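Local coordinates for protein SsfX3 (Streptomyces sp. SF2575, PDB 3SKV) that probably transfers a salicylyl group onto a tetracycline intermediate in a tetracycline biosynthetic pathway, using a GDSL/SGNH hydrolase-like domain joined to a jelly-roll domain, at residues A[120-133]-A[145-159]. The protein carries 1 engineered substitution. Numbering follows the deposited sequence.
Sequences LLDVLVDGELARTV and VDGLPAGDKLVELWL
Val145 meets three side chains of 120-133: its CG2 touches Val123 tip to tip and also Val133, while CG1 lies over one face of the Arg131 guanidinium, 3.6 Å from NH1. Bends at chi2 and chi3 (81° and 34°) curl the arginine so that NH1 and NH2 both grip Asp146 O, each at 2.9 Å and near the guanidinium plane. Shortening this side chain to an alanine would remove both donors, probably leaving the Asp146 carbonyl without them and Val145 CG1 without the guanidinium over it. Leu148 CD2 packs on Val125 CG2 (3.8 Å) and Ala130, beside the classic bulge at which Ala130 and Arg131 face Val123. Pro149 and the aliphatic part of Lys153 close on Val125 CG1. Next, Leu154 N donates to Asp126 OD1 (2.8 Å) on the syn side of that carboxylate but tilted well out of its plane, and Asp126 N returns a bond to Leu154 O, tying the type I' turn of the 120-133 hairpin to strand 153-158. Antiparallel pairing continues through Glu156 with Leu124; Leu157 CD1 then lies alongside Val123, and Trp158 pairs with Asp122. Glu156 OE1 accepts from Trp158 NE1 (3.1 Å), steadying the indole where both Leu124 methyls press on its pyrrole side. Leu159 CD2 reaches Leu121. Within this N-terminal jelly-roll domain, strand 153-158 runs between 120-125 and 86-91; Leu157 packs onto strand 96-103, whereas Trp158 and Leu124 abut helix 208-216.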
loop_
_atom_site.group_PDB
_atom_site.type_symbol
_atom_site.label_atom_id
_atom_site.label_comp_id
_atom_site.label_asym_id
_atom_site.label_seq_id
_atom_site.Cartn_x
_atom_site.Cartn_y
_atom_site.Cartn_z
ATOM N N LEU A 120 -7.654 -10.013 -8.469
ATOM C CA LEU A 120 -6.581 -11.000 -8.336
ATOM C C LEU A 120 -6.033 -11.102 -6.923
ATOM O O LEU A 120 -6.040 -10.133 -6.172
ATOM C CB LEU A 120 -5.437 -10.769 -9.354
ATOM C CG LEU A 120 -5.807 -10.692 -10.865
ATOM C CD1 LEU A 120 -4.644 -10.147 -11.672
ATOM C CD2 LEU A 120 -6.284 -12.061 -11.419
ATOM N N LEU A 121 -5.578 -12.297 -6.581
ATOM C CA LEU A 121 -4.982 -12.688 -5.325
ATOM C C LEU A 121 -3.714 -13.413 -5.763
ATOM O O LEU A 121 -3.758 -14.281 -6.643
ATOM C CB LEU A 121 -5.971 -13.642 -4.595
ATOM C CG LEU A 121 -5.670 -14.361 -3.232
ATOM C CD1 LEU A 121 -4.378 -15.127 -3.196
ATOM C CD2 LEU A 121 -5.990 -13.536 -2.037
ATOM N N ASP A 122 -2.576 -13.024 -5.186
ATOM C CA ASP A 122 -1.314 -13.671 -5.501
ATOM C C ASP A 122 -0.926 -14.615 -4.405
ATOM O O ASP A 122 -1.114 -14.309 -3.224
ATOM C CB ASP A 122 -0.197 -12.651 -5.736
ATOM C CG ASP A 122 -0.217 -12.005 -7.115
ATOM O OD1 ASP A 122 -1.016 -12.454 -7.974
ATOM O OD2 ASP A 122 0.576 -11.054 -7.341
ATOM N N VAL A 123 -0.381 -15.770 -4.808
ATOM C CA VAL A 123 0.136 -16.791 -3.911
ATOM C C VAL A 123 1.650 -16.855 -4.184
ATOM O O VAL A 123 2.093 -17.235 -5.280
ATOM C CB VAL A 123 -0.570 -18.174 -4.076
ATOM C CG1 VAL A 123 -0.063 -19.174 -3.049
ATOM C CG2 VAL A 123 -2.099 -18.050 -3.986
ATOM N N LEU A 124 2.436 -16.433 -3.186
ATOM C CA LEU A 124 3.887 -16.494 -3.257
ATOM C C LEU A 124 4.367 -17.631 -2.385
ATOM O O LEU A 124 3.817 -17.848 -1.296
ATOM C CB LEU A 124 4.525 -15.175 -2.826
ATOM C CG LEU A 124 4.785 -14.156 -3.930
ATOM C CD1 LEU A 124 3.497 -13.597 -4.488
ATOM C CD2 LEU A 124 5.644 -13.052 -3.420
ATOM N N VAL A 125 5.348 -18.391 -2.878
ATOM C CA VAL A 125 5.939 -19.507 -2.153
ATOM C C VAL A 125 7.436 -19.213 -2.063
ATOM O O VAL A 125 8.114 -19.175 -3.089
ATOM C CB VAL A 125 5.620 -20.872 -2.824
ATOM C CG1 VAL A 125 6.412 -22.008 -2.170
ATOM C CG2 VAL A 125 4.123 -21.163 -2.779
ATOM N N ASP A 126 7.938 -18.986 -0.848
ATOM C CA ASP A 126 9.337 -18.604 -0.596
ATOM C C ASP A 126 9.767 -17.399 -1.474
ATOM O O ASP A 126 10.796 -17.439 -2.133
ATOM C CB ASP A 126 10.308 -19.806 -0.691
ATOM C CG ASP A 126 10.077 -20.939 0.314
ATOM O OD1 ASP A 126 9.590 -20.658 1.443
ATOM O OD2 ASP A 126 10.435 -22.098 -0.008
ATOM N N GLY A 127 8.920 -16.372 -1.509
ATOM C CA GLY A 127 9.154 -15.128 -2.245
ATOM C C GLY A 127 8.976 -15.177 -3.749
ATOM O O GLY A 127 9.247 -14.189 -4.436
ATOM N N GLU A 128 8.534 -16.315 -4.285
ATOM C CA GLU A 128 8.345 -16.449 -5.718
ATOM C C GLU A 128 6.894 -16.643 -6.023
ATOM O O GLU A 128 6.231 -17.396 -5.314
ATOM C CB GLU A 128 9.196 -17.593 -6.264
ATOM C CG GLU A 128 10.650 -17.195 -6.448
ATOM C CD GLU A 128 11.513 -18.274 -7.072
ATOM O OE1 GLU A 128 11.370 -18.518 -8.293
ATOM O OE2 GLU A 128 12.334 -18.876 -6.341
ATOM N N LEU A 129 6.382 -15.952 -7.063
ATOM C CA LEU A 129 4.974 -16.051 -7.465
ATOM C C LEU A 129 4.652 -17.453 -7.976
ATOM O O LEU A 129 5.270 -17.910 -8.928
ATOM C CB LEU A 129 4.594 -14.954 -8.482
ATOM C CG LEU A 129 3.147 -14.939 -9.006
ATOM C CD1 LEU A 129 2.132 -14.733 -7.885
ATOM C CD2 LEU A 129 2.966 -13.844 -10.035
ATOM N N ALA A 130 3.718 -18.136 -7.309
ATOM C CA ALA A 130 3.303 -19.510 -7.627
ATOM C C ALA A 130 1.974 -19.544 -8.342
ATOM O O ALA A 130 1.774 -20.393 -9.209
ATOM C CB ALA A 130 3.224 -20.348 -6.356
ATOM N N ARG A 131 1.043 -18.654 -7.963
ATOM C CA ARG A 131 -0.300 -18.612 -8.560
ATOM C C ARG A 131 -0.948 -17.264 -8.436
ATOM O O ARG A 131 -0.978 -16.681 -7.349
ATOM C CB ARG A 131 -1.226 -19.670 -7.888
ATOM C CG ARG A 131 -2.503 -20.065 -8.666
ATOM C CD ARG A 131 -2.241 -21.095 -9.750
ATOM N NE ARG A 131 -1.176 -22.021 -9.345
ATOM C CZ ARG A 131 -1.391 -23.203 -8.775
ATOM N NH1 ARG A 131 -2.630 -23.646 -8.594
ATOM N NH2 ARG A 131 -0.369 -23.964 -8.410
ATOM N N THR A 132 -1.519 -16.791 -9.543
ATOM C CA THR A 132 -2.357 -15.600 -9.567
ATOM C C THR A 132 -3.753 -16.209 -9.679
ATOM O O THR A 132 -3.978 -17.035 -10.550
ATOM C CB THR A 132 -1.943 -14.615 -10.668
ATOM O OG1 THR A 132 -0.578 -14.244 -10.476
ATOM C CG2 THR A 132 -2.758 -13.336 -10.638
ATOM N N VAL A 133 -4.635 -15.902 -8.730
ATOM C CA VAL A 133 -5.987 -16.464 -8.623
ATOM C C VAL A 133 -7.011 -15.381 -8.943
ATOM O O VAL A 133 -6.935 -14.285 -8.389
ATOM C CB VAL A 133 -6.216 -17.059 -7.189
ATOM C CG1 VAL A 133 -7.544 -17.807 -7.067
ATOM C CG2 VAL A 133 -5.068 -17.969 -6.772
ATOM N N VAL A 145 -6.047 -23.466 -4.274
ATOM C CA VAL A 145 -4.735 -23.456 -4.911
ATOM C C VAL A 145 -4.125 -24.815 -4.654
ATOM O O VAL A 145 -3.762 -25.144 -3.527
ATOM C CB VAL A 145 -3.815 -22.291 -4.437
ATOM C CG1 VAL A 145 -2.510 -22.257 -5.229
ATOM C CG2 VAL A 145 -4.525 -20.960 -4.541
ATOM N N ASP A 146 -4.087 -25.629 -5.695
ATOM C CA ASP A 146 -3.506 -26.961 -5.606
ATOM C C ASP A 146 -2.183 -26.895 -6.306
ATOM O O ASP A 146 -1.890 -25.916 -6.979
ATOM C CB ASP A 146 -4.430 -28.000 -6.278
ATOM C CG ASP A 146 -4.288 -29.428 -5.784
ATOM O OD1 ASP A 146 -3.210 -29.768 -5.210
ATOM O OD2 ASP A 146 -5.231 -30.227 -6.007
ATOM N N GLY A 147 -1.385 -27.918 -6.130
ATOM C CA GLY A 147 -0.098 -28.021 -6.792
ATOM C C GLY A 147 0.946 -27.025 -6.362
ATOM O O GLY A 147 1.592 -26.416 -7.207
ATOM N N LEU A 148 1.082 -26.833 -5.047
ATOM C CA LEU A 148 2.122 -25.999 -4.454
ATOM C C LEU A 148 3.268 -26.962 -4.146
ATOM O O LEU A 148 2.999 -28.159 -3.994
ATOM C CB LEU A 148 1.650 -25.325 -3.141
ATOM C CG LEU A 148 0.601 -24.232 -3.258
ATOM C CD1 LEU A 148 0.210 -23.723 -1.898
ATOM C CD2 LEU A 148 1.111 -23.084 -4.099
ATOM N N PRO A 149 4.532 -26.482 -4.032
ATOM C CA PRO A 149 5.633 -27.400 -3.695
ATOM C C PRO A 149 5.400 -28.180 -2.408
ATOM O O PRO A 149 4.786 -27.673 -1.475
ATOM C CB PRO A 149 6.841 -26.468 -3.532
ATOM C CG PRO A 149 6.482 -25.250 -4.301
ATOM C CD PRO A 149 5.018 -25.094 -4.167
ATOM N N ALA A 150 5.891 -29.422 -2.367
ATOM C CA ALA A 150 5.803 -30.241 -1.167
ATOM C C ALA A 150 6.914 -29.778 -0.224
ATOM O O ALA A 150 7.897 -29.157 -0.664
ATOM C CB ALA A 150 5.989 -31.709 -1.536
ATOM N N GLY A 151 6.752 -30.055 1.059
ATOM C CA GLY A 151 7.768 -29.673 2.030
ATOM C C GLY A 151 7.495 -28.332 2.660
ATOM O O GLY A 151 6.671 -27.560 2.157
ATOM N N ASP A 152 8.184 -28.060 3.781
ATOM C CA ASP A 152 8.041 -26.807 4.508
ATOM C C ASP A 152 8.416 -25.615 3.629
ATOM O O ASP A 152 9.419 -25.654 2.911
ATOM C CB ASP A 152 8.842 -26.809 5.827
ATOM C CG ASP A 152 8.430 -25.691 6.798
ATOM O OD1 ASP A 152 7.190 -25.417 6.922
ATOM O OD2 ASP A 152 9.329 -25.126 7.472
ATOM N N LYS A 153 7.583 -24.577 3.668
ATOM C CA LYS A 153 7.752 -23.375 2.857
ATOM C C LYS A 153 6.960 -22.225 3.444
ATOM O O LYS A 153 5.948 -22.442 4.122
ATOM C CB LYS A 153 7.277 -23.643 1.400
ATOM C CG LYS A 153 5.772 -23.842 1.276
ATOM C CD LYS A 153 5.394 -24.829 0.205
ATOM C CE LYS A 153 3.974 -25.279 0.386
ATOM N NZ LYS A 153 3.919 -26.685 0.883
ATOM N N LEU A 154 7.384 -20.995 3.134
ATOM C CA LEU A 154 6.629 -19.821 3.538
ATOM C C LEU A 154 5.592 -19.511 2.451
ATOM O O LEU A 154 5.939 -19.345 1.282
ATOM C CB LEU A 154 7.561 -18.627 3.808
ATOM C CG LEU A 154 6.896 -17.242 4.010
ATOM C CD1 LEU A 154 5.915 -17.215 5.206
ATOM C CD2 LEU A 154 7.933 -16.138 4.123
ATOM N N VAL A 155 4.324 -19.429 2.845
ATOM C CA VAL A 155 3.223 -19.099 1.950
ATOM C C VAL A 155 2.747 -17.671 2.214
ATOM O O VAL A 155 2.375 -17.363 3.349
ATOM C CB VAL A 155 2.064 -20.105 2.061
ATOM C CG1 VAL A 155 0.974 -19.780 1.026
ATOM C CG2 VAL A 155 2.568 -21.536 1.882
ATOM N N GLU A 156 2.767 -16.802 1.185
ATOM C CA GLU A 156 2.274 -15.425 1.329
ATOM C C GLU A 156 1.111 -15.266 0.378
ATOM O O GLU A 156 1.245 -15.510 -0.829
ATOM C CB GLU A 156 3.327 -14.343 1.017
ATOM C CG GLU A 156 4.700 -14.511 1.651
ATOM C CD GLU A 156 5.821 -13.686 1.029
ATOM O OE1 GLU A 156 5.537 -12.588 0.497
ATOM O OE2 GLU A 156 6.992 -14.127 1.097
ATOM N N LEU A 157 -0.028 -14.886 0.922
ATOM C CA LEU A 157 -1.244 -14.608 0.158
ATOM C C LEU A 157 -1.352 -13.080 0.095
ATOM O O LEU A 157 -1.594 -12.446 1.130
ATOM C CB LEU A 157 -2.471 -15.199 0.893
ATOM C CG LEU A 157 -3.003 -16.570 0.442
ATOM C CD1 LEU A 157 -1.888 -17.568 0.178
ATOM C CD2 LEU A 157 -3.929 -17.126 1.465
ATOM N N TRP A 158 -1.062 -12.494 -1.077
ATOM C CA TRP A 158 -1.146 -11.055 -1.285
ATOM C C TRP A 158 -2.553 -10.751 -1.710
ATOM O O TRP A 158 -2.980 -11.071 -2.826
ATOM C CB TRP A 158 -0.164 -10.604 -2.351
ATOM C CG TRP A 158 1.231 -10.562 -1.858
ATOM C CD1 TRP A 158 2.044 -11.624 -1.582
ATOM C CD2 TRP A 158 2.028 -9.386 -1.686
ATOM N NE1 TRP A 158 3.291 -11.175 -1.193
ATOM C CE2 TRP A 158 3.308 -9.807 -1.246
ATOM C CE3 TRP A 158 1.767 -8.011 -1.804
ATOM C CZ2 TRP A 158 4.325 -8.907 -0.948
ATOM C CZ3 TRP A 158 2.757 -7.123 -1.449
ATOM C CH2 TRP A 158 4.030 -7.568 -1.057
ATOM N N LEU A 159 -3.283 -10.165 -0.797
ATOM C CA LEU A 159 -4.701 -9.842 -0.924
ATOM C C LEU A 159 -4.972 -8.795 -2.016
ATOM O O LEU A 159 -4.069 -8.009 -2.320
ATOM C CB LEU A 159 -5.247 -9.406 0.461
ATOM C CG LEU A 159 -5.032 -10.393 1.665
ATOM C CD1 LEU A 159 -5.987 -10.054 2.815
ATOM C CD2 LEU A 159 -5.283 -11.861 1.256
HETATM O O HOH W 1 11.732 -23.648 2.411
HETATM O O HOH W 2 6.928 -16.689 0.209
#